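Local coordinates for periplasmic binding protein (Veillonella parvula, PDB 4MO9) that probably captures a substrate, perhaps an iron-siderophore complex, in the periplasm for uptake through an ABC transporter of the inner membrane, at residues Y222-L227 and A324-Y329; H315-E320 and I363-M368; L330-Y335 and V342-T347. One frame throughout, in Å; residues are numbered along the deposited sequence.

Read from the N terminus, the chain first forms the lobe with the parallel four-stranded sheet, then the long helix 171-194. Residues 222-227 then open contact 1, which closes only at 324-329 after a 96-residue excursion through strands 259-263 and 310-313. Before it closes, 315-320 has already opened contact 2, completed at 363-368, so contacts 1 and 2 cross. Contact 3, between 330-335 and 342-347, closes a short loop and nests inside that of contact 2. Helix 324-334 serves both contact 1 and contact 3, and its Tyr329 stacks on Phe365 of contact 2, so helices 224-230 and 344-355 and the edge strand 365-367 are all tied to helix 324-334.

Contact 1: Y222-L227 and A324-Y329; sequences YSWGAL and AAVFEY
Helices 224-230 and 324-334, which both pack on the mixed sheet of the second lobe, meet through Trp224 and Leu227 on one and Val326 and Phe327 on the other. The backbones come nearest at Leu227 and Phe327, whose CA atoms lie 6.9 Å apart. Val326 CG1 is the atom shared by two of the pairs: anti to the backbone N (chi1 178°), it comes obliquely to the six-membered ring of the indole, 3.5 Å from Trp224 CZ3. The same methyl lies 4.0 Å from Leu227 CD1. The other branch of that leucine does different work, for Leu227 CD2 sits over a face of the Phe327 ring, 4.1 Å from its centroid and 29° off the normal, which meets the geometry of a CH-pi contact. In each of the three pairs the side chains cross at about a right angle. The indole is fixed at its polar end as well, where Trp224 NE1 is hydrogen-bonded to His315 ND1. Beyond the contact Phe327 touches Tyr181 of helix 171-194, while both Trp224 and Tyr329 rest on Ala313 of strand 310-313. Such buried apolar contact between neighbouring helices laid on a mainly parallel sheet is characteristic of the alpha/beta lobes of periplasmic binding proteins.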
# COMPACT_ATOMS: atom_id res chain seq x y z
N TYR A 222 2.16 0.91 -14.13
CA TYR A 222 1.98 1.82 -13.01
C TYR A 222 1.02 1.26 -11.97
O TYR A 222 -0.09 0.84 -12.32
CB TYR A 222 1.45 3.18 -13.49
CG TYR A 222 1.16 4.11 -12.34
CD1 TYR A 222 2.20 4.66 -11.59
CD2 TYR A 222 -0.14 4.44 -11.99
CE1 TYR A 222 1.94 5.50 -10.52
CE2 TYR A 222 -0.41 5.28 -10.93
CZ TYR A 222 0.64 5.81 -10.20
OH TYR A 222 0.36 6.65 -9.14
N SER A 223 1.46 1.23 -10.71
CA SER A 223 0.59 0.90 -9.58
C SER A 223 -0.07 -0.47 -9.77
O SER A 223 0.62 -1.43 -10.10
CB SER A 223 -0.46 2.01 -9.39
OG SER A 223 -1.26 1.78 -8.24
N TRP A 224 -1.39 -0.55 -9.59
CA TRP A 224 -2.11 -1.82 -9.77
C TRP A 224 -1.82 -2.46 -11.14
O TRP A 224 -1.81 -3.69 -11.27
CB TRP A 224 -3.63 -1.63 -9.60
CG TRP A 224 -4.03 -1.53 -8.16
CD1 TRP A 224 -4.30 -0.39 -7.46
CD2 TRP A 224 -4.15 -2.61 -7.23
NE1 TRP A 224 -4.60 -0.70 -6.14
CE2 TRP A 224 -4.52 -2.06 -5.98
CE3 TRP A 224 -3.99 -4.00 -7.33
CZ2 TRP A 224 -4.73 -2.84 -4.84
CZ3 TRP A 224 -4.21 -4.78 -6.21
CH2 TRP A 224 -4.57 -4.20 -4.97
N GLY A 225 -1.62 -1.63 -12.15
CA GLY A 225 -1.33 -2.16 -13.48
C GLY A 225 0.04 -2.83 -13.52
O GLY A 225 0.21 -3.85 -14.21
N ALA A 226 1.01 -2.27 -12.81
CA ALA A 226 2.33 -2.88 -12.75
C ALA A 226 2.27 -4.20 -11.99
O ALA A 226 2.87 -5.20 -12.40
CB ALA A 226 3.35 -1.94 -12.11
N LEU A 227 1.56 -4.20 -10.86
CA LEU A 227 1.43 -5.40 -10.04
C LEU A 227 0.70 -6.51 -10.80
O LEU A 227 1.11 -7.68 -10.73
CB LEU A 227 0.68 -5.07 -8.75
CG LEU A 227 1.41 -4.14 -7.78
CD1 LEU A 227 0.46 -3.72 -6.66
CD2 LEU A 227 2.62 -4.84 -7.20
N ALA A 324 3.04 -8.04 0.18
CA ALA A 324 3.22 -9.41 -0.31
C ALA A 324 1.87 -10.08 -0.49
O ALA A 324 1.69 -10.92 -1.38
CB ALA A 324 4.08 -10.22 0.65
N ALA A 325 0.92 -9.71 0.37
CA ALA A 325 -0.44 -10.25 0.26
C ALA A 325 -1.11 -9.86 -1.05
O ALA A 325 -1.96 -10.60 -1.57
CB ALA A 325 -1.29 -9.80 1.44
N VAL A 326 -0.75 -8.70 -1.59
CA VAL A 326 -1.34 -8.25 -2.86
C VAL A 326 -0.75 -9.06 -4.01
O VAL A 326 -1.47 -9.47 -4.92
CB VAL A 326 -1.07 -6.76 -3.11
CG1 VAL A 326 -1.64 -6.35 -4.46
CG2 VAL A 326 -1.70 -5.92 -2.01
N PHE A 327 0.56 -9.29 -3.97
CA PHE A 327 1.22 -10.14 -4.97
C PHE A 327 0.54 -11.51 -5.00
O PHE A 327 0.23 -12.03 -6.07
CB PHE A 327 2.72 -10.31 -4.65
CG PHE A 327 3.59 -9.17 -5.12
CD1 PHE A 327 3.77 -8.04 -4.33
CD2 PHE A 327 4.27 -9.25 -6.33
CE1 PHE A 327 4.60 -7.00 -4.75
CE2 PHE A 327 5.11 -8.20 -6.77
CZ PHE A 327 5.28 -7.07 -5.96
N GLU A 328 0.29 -12.07 -3.82
CA GLU A 328 -0.37 -13.37 -3.72
C GLU A 328 -1.81 -13.34 -4.22
O GLU A 328 -2.25 -14.24 -4.95
CB GLU A 328 -0.34 -13.87 -2.27
CG GLU A 328 1.06 -14.24 -1.76
CD GLU A 328 1.00 -14.85 -0.37
OE1 GLU A 328 0.08 -14.47 0.40
OE2 GLU A 328 1.84 -15.72 -0.06
N TYR A 329 -2.55 -12.30 -3.85
CA TYR A 329 -3.96 -12.19 -4.27
C TYR A 329 -4.09 -12.09 -5.78
O TYR A 329 -4.98 -12.70 -6.37
CB TYR A 329 -4.62 -10.97 -3.62
CG TYR A 329 -6.10 -10.90 -3.89
CD1 TYR A 329 -6.63 -9.92 -4.73
CD2 TYR A 329 -6.97 -11.81 -3.32
CE1 TYR A 329 -8.00 -9.86 -4.98
CE2 TYR A 329 -8.34 -11.76 -3.56
CZ TYR A 329 -8.85 -10.78 -4.39
OH TYR A 329 -10.22 -10.74 -4.63

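Contact 2: H315-E320 and I363-M368; sequences HGLPRE and IWFMHM
Leu317, in the loop after strand 310-313, divides its two methyls between the aromatic side chains of Trp364 and Phe365. Its CG stands anti to the carbonyl carbon (chi1 -67°), and from there CD2 reaches the benzo part of the indole, 3.9 Å from Trp364 CE3, whereas CD1 ends 3.7 Å from Phe365 CZ. The leucine crosses Trp364 at about a right angle but meets Phe365 at a slant, and each methyl comes to its ring obliquely. Trp364 CB also lies 4.1 Å from Leu317 CD1, so that this methyl touches both aromatic residues. An alanine here would lack both methyl branches and is likely to open a gap between the loop and the two rings, leaving Trp364 CE3 and Phe365 CZ without their apolar partner.

Each ring has a further neighbour: Trp364 meets Phe278 edge-to-face and donates from NE1 to Ser361 O, and Phe365 stacks on Tyr329. Within the loop Arg319 NH1 donates to Pro318 O at 2.8 Å, tilted 31° from the carbonyl plane, and weakly to Gly316 O. Across the contact only apolar side-chain atoms meet, which suggests that the loop is held against the start of strand 365-367 mainly by the fit of apolar surfaces rather than by directional bonds.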
# COMPACT_ATOMS: atom_id res chain seq x y z
N HIS A 315 -7.35 -0.92 -1.90
CA HIS A 315 -6.51 0.06 -2.60
C HIS A 315 -5.28 0.50 -1.80
O HIS A 315 -4.29 0.96 -2.38
CB HIS A 315 -7.37 1.28 -2.97
CG HIS A 315 -6.76 2.19 -3.99
ND1 HIS A 315 -6.08 1.73 -5.10
CD2 HIS A 315 -6.78 3.54 -4.09
CE1 HIS A 315 -5.68 2.76 -5.82
NE2 HIS A 315 -6.09 3.87 -5.24
N GLY A 316 -5.35 0.37 -0.48
CA GLY A 316 -4.29 0.88 0.38
C GLY A 316 -3.26 -0.17 0.78
O GLY A 316 -2.38 0.08 1.59
N LEU A 317 -3.39 -1.37 0.23
CA LEU A 317 -2.46 -2.44 0.53
C LEU A 317 -1.14 -2.41 -0.26
O LEU A 317 -0.11 -2.80 0.29
CB LEU A 317 -3.12 -3.82 0.42
CG LEU A 317 -4.21 -4.17 1.45
CD1 LEU A 317 -4.90 -5.49 1.10
CD2 LEU A 317 -3.62 -4.22 2.87
N PRO A 318 -1.15 -1.95 -1.54
CA PRO A 318 0.12 -1.85 -2.27
C PRO A 318 1.10 -0.80 -1.72
O PRO A 318 0.77 -0.04 -0.81
CB PRO A 318 -0.32 -1.42 -3.67
CG PRO A 318 -1.69 -2.04 -3.82
CD PRO A 318 -2.30 -1.80 -2.45
N ARG A 319 2.28 -0.76 -2.34
CA ARG A 319 3.38 0.13 -1.92
C ARG A 319 3.56 0.18 -0.40
O ARG A 319 3.77 1.25 0.19
CB ARG A 319 3.29 1.54 -2.57
CG ARG A 319 1.93 2.28 -2.52
CD ARG A 319 1.69 3.03 -1.19
NE ARG A 319 0.43 3.79 -1.19
CZ ARG A 319 -0.70 3.36 -0.63
NH1 ARG A 319 -0.74 2.18 -0.02
NH2 ARG A 319 -1.80 4.12 -0.67
N GLU A 320 3.51 -1.00 0.23
CA GLU A 320 3.68 -1.10 1.68
C GLU A 320 4.42 -2.35 2.10
O GLU A 320 4.55 -3.31 1.33
CB GLU A 320 2.32 -1.05 2.40
CG GLU A 320 1.89 0.34 2.91
CD GLU A 320 2.85 0.93 3.95
OE1 GLU A 320 3.77 0.21 4.43
OE2 GLU A 320 2.68 2.13 4.29
N ILE A 363 -12.29 -6.38 6.20
CA ILE A 363 -12.37 -7.13 4.95
C ILE A 363 -11.45 -6.49 3.91
O ILE A 363 -11.56 -5.28 3.66
CB ILE A 363 -13.81 -7.14 4.39
CG1 ILE A 363 -14.82 -7.57 5.47
CG2 ILE A 363 -13.91 -7.99 3.13
CD1 ILE A 363 -14.83 -9.05 5.74
N TRP A 364 -10.58 -7.28 3.29
CA TRP A 364 -9.48 -6.73 2.49
C TRP A 364 -9.45 -7.29 1.08
O TRP A 364 -8.80 -6.73 0.20
CB TRP A 364 -8.14 -6.98 3.21
CG TRP A 364 -8.17 -6.40 4.58
CD1 TRP A 364 -8.63 -7.00 5.73
CD2 TRP A 364 -7.79 -5.07 4.95
NE1 TRP A 364 -8.52 -6.12 6.79
CE2 TRP A 364 -8.02 -4.93 6.33
CE3 TRP A 364 -7.26 -3.98 4.24
CZ2 TRP A 364 -7.73 -3.74 7.03
CZ3 TRP A 364 -6.99 -2.81 4.92
CH2 TRP A 364 -7.22 -2.70 6.30
N PHE A 365 -10.17 -8.39 0.88
CA PHE A 365 -10.24 -9.05 -0.41
C PHE A 365 -11.64 -9.58 -0.59
O PHE A 365 -12.35 -9.83 0.39
CB PHE A 365 -9.25 -10.22 -0.47
CG PHE A 365 -7.81 -9.80 -0.28
CD1 PHE A 365 -7.14 -9.10 -1.28
CD2 PHE A 365 -7.13 -10.13 0.88
CE1 PHE A 365 -5.81 -8.71 -1.11
CE2 PHE A 365 -5.79 -9.76 1.06
CZ PHE A 365 -5.14 -9.05 0.06
N MSE A 366 -12.06 -9.76 -1.84
CA MSE A 366 -13.45 -10.11 -2.07
C MSE A 366 -13.67 -10.71 -3.44
O MSE A 366 -13.13 -10.22 -4.44
CB MSE A 366 -14.35 -8.89 -1.90
CG MSE A 366 -15.66 -9.00 -2.61
SE MSE A 366 -17.10 -8.75 -1.37
CE MSE A 366 -16.69 -10.28 -0.22
N HIS A 367 -14.47 -11.77 -3.48
CA HIS A 367 -14.87 -12.40 -4.72
C HIS A 367 -16.39 -12.30 -4.76
O HIS A 367 -17.07 -12.77 -3.84
CB HIS A 367 -14.43 -13.86 -4.72
CG HIS A 367 -14.74 -14.58 -5.99
ND1 HIS A 367 -14.85 -13.93 -7.20
CD2 HIS A 367 -14.98 -15.89 -6.23
CE1 HIS A 367 -15.13 -14.82 -8.14
NE2 HIS A 367 -15.21 -16.01 -7.59
N MSE A 368 -16.92 -11.66 -5.80
CA MSE A 368 -18.36 -11.45 -5.87
C MSE A 368 -19.08 -12.78 -6.04
O MSE A 368 -18.66 -13.62 -6.84
CB MSE A 368 -18.70 -10.51 -7.02
CG MSE A 368 -20.19 -10.23 -7.16
SE MSE A 368 -20.51 -9.36 -8.86
CE MSE A 368 -20.39 -10.95 -10.00

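Contact 3: L330-Y335 and V342-T347; sequences LAKTFY and VDPEAT
Lys332 and Val342 bring the two backbones nearest, with 7.2 Å between their CA atoms, where helix 324-334 ends and the chain turns back toward helix 344-355. This is a helix-loop-helix connection in the second lobe, and one lysine bridges its two sides. The side chain of Lys332 runs out fully extended from chi1 to chi3 and bends only at chi4 (77°), a kink that swings NZ onto the loop. There it donates to Val342 O at 2.7 Å, with a C=O...N angle of 165°, nearly in line with the carbonyl.

A second carbonyl, Phe339 O, accepts from the same ammonium, so two backbone oxygens of the link grip it; a glycerol, probably from the crystallisation liquor, also approaches this side chain to about 3 Å. The aliphatic part of the lysine crosses the proline ring at about a right angle, with Lys332 CD 3.6 Å from Pro344 CD. Pro344 leans further on Glu328 and Tyr329, one turn or so earlier in helix 324-334. The carboxylate of Asp343 forms no salt bridge with the lysine, since Lys332 NZ and Asp343 OD1 are 6.5 Å apart. Asp343 is instead the N-cap of helix 344-355, its OD1 accepting from Ala346 N at 3.1 Å, met from above the carboxylate plane, 67° out of it.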
# COMPACT_ATOMS: atom_id res chain seq x y z
N LEU A 330 -3.23 -11.30 -6.41
CA LEU A 330 -3.32 -11.13 -7.85
C LEU A 330 -2.97 -12.43 -8.57
O LEU A 330 -3.69 -12.85 -9.47
CB LEU A 330 -2.41 -9.99 -8.33
CG LEU A 330 -2.83 -8.58 -7.95
CD1 LEU A 330 -1.68 -7.61 -8.23
CD2 LEU A 330 -4.09 -8.17 -8.71
N ALA A 331 -1.89 -13.08 -8.16
CA ALA A 331 -1.45 -14.32 -8.81
C ALA A 331 -2.44 -15.46 -8.62
O ALA A 331 -2.73 -16.23 -9.56
CB ALA A 331 -0.07 -14.72 -8.31
N LYS A 332 -2.97 -15.57 -7.41
CA LYS A 332 -3.98 -16.58 -7.10
C LYS A 332 -5.30 -16.31 -7.84
O LYS A 332 -6.02 -17.26 -8.21
CB LYS A 332 -4.20 -16.67 -5.58
CG LYS A 332 -5.22 -17.70 -5.11
CD LYS A 332 -5.30 -17.69 -3.58
CE LYS A 332 -6.17 -18.80 -3.01
NZ LYS A 332 -5.50 -20.14 -3.02
N THR A 333 -5.63 -15.04 -8.06
CA THR A 333 -6.86 -14.68 -8.77
C THR A 333 -6.73 -15.03 -10.25
O THR A 333 -7.64 -15.61 -10.86
CB THR A 333 -7.17 -13.17 -8.63
OG1 THR A 333 -7.46 -12.88 -7.25
CG2 THR A 333 -8.35 -12.75 -9.50
N PHE A 334 -5.58 -14.68 -10.82
CA PHE A 334 -5.31 -14.95 -12.23
C PHE A 334 -5.07 -16.44 -12.50
O PHE A 334 -5.45 -16.93 -13.56
CB PHE A 334 -4.11 -14.13 -12.72
CG PHE A 334 -4.26 -12.65 -12.50
CD1 PHE A 334 -5.51 -12.06 -12.56
CD2 PHE A 334 -3.15 -11.85 -12.22
CE1 PHE A 334 -5.67 -10.70 -12.35
CE2 PHE A 334 -3.30 -10.48 -12.00
CZ PHE A 334 -4.57 -9.91 -12.07
N TYR A 335 -4.42 -17.13 -11.57
CA TYR A 335 -4.07 -18.55 -11.76
C TYR A 335 -4.42 -19.43 -10.55
O TYR A 335 -3.52 -19.90 -9.85
CB TYR A 335 -2.57 -18.67 -12.07
CG TYR A 335 -2.12 -17.89 -13.30
CD1 TYR A 335 -1.53 -16.65 -13.17
CD2 TYR A 335 -2.30 -18.41 -14.58
CE1 TYR A 335 -1.12 -15.92 -14.29
CE2 TYR A 335 -1.89 -17.69 -15.71
CZ TYR A 335 -1.30 -16.45 -15.55
OH TYR A 335 -0.88 -15.73 -16.65
N VAL A 342 -1.41 -21.06 -1.59
CA VAL A 342 -1.26 -19.67 -1.15
C VAL A 342 -2.58 -19.11 -0.62
O VAL A 342 -3.62 -19.31 -1.23
CB VAL A 342 -0.70 -18.80 -2.30
CG1 VAL A 342 -0.95 -17.34 -2.05
CG2 VAL A 342 0.81 -19.06 -2.47
N ASP A 343 -2.53 -18.41 0.51
CA ASP A 343 -3.73 -17.81 1.11
C ASP A 343 -3.48 -16.34 1.45
O ASP A 343 -2.95 -16.03 2.53
CB ASP A 343 -4.15 -18.59 2.36
CG ASP A 343 -5.50 -18.14 2.91
OD1 ASP A 343 -5.91 -16.98 2.70
OD2 ASP A 343 -6.16 -18.97 3.57
N PRO A 344 -3.86 -15.44 0.54
CA PRO A 344 -3.51 -14.01 0.67
C PRO A 344 -4.13 -13.37 1.91
O PRO A 344 -3.48 -12.53 2.54
CB PRO A 344 -4.07 -13.39 -0.63
CG PRO A 344 -4.26 -14.57 -1.57
CD PRO A 344 -4.61 -15.73 -0.69
N GLU A 345 -5.35 -13.77 2.27
CA GLU A 345 -5.94 -13.23 3.49
C GLU A 345 -5.15 -13.68 4.73
O GLU A 345 -4.91 -12.90 5.65
CB GLU A 345 -7.42 -13.60 3.64
CG GLU A 345 -8.13 -12.64 4.59
CD GLU A 345 -9.48 -13.12 5.06
OE1 GLU A 345 -10.07 -14.02 4.42
OE2 GLU A 345 -9.96 -12.58 6.09
N ALA A 346 -4.76 -14.95 4.75
CA ALA A 346 -3.97 -15.47 5.86
C ALA A 346 -2.61 -14.77 5.95
O ALA A 346 -2.09 -14.53 7.05
CB ALA A 346 -3.79 -16.97 5.72
N THR A 347 -2.04 -14.42 4.80
CA THR A 347 -0.77 -13.67 4.78
C THR A 347 -0.90 -12.30 5.45
O THR A 347 -0.05 -11.92 6.27
CB THR A 347 -0.26 -13.48 3.35
OG1 THR A 347 0.15 -14.75 2.82
CG2 THR A 347 0.92 -12.50 3.33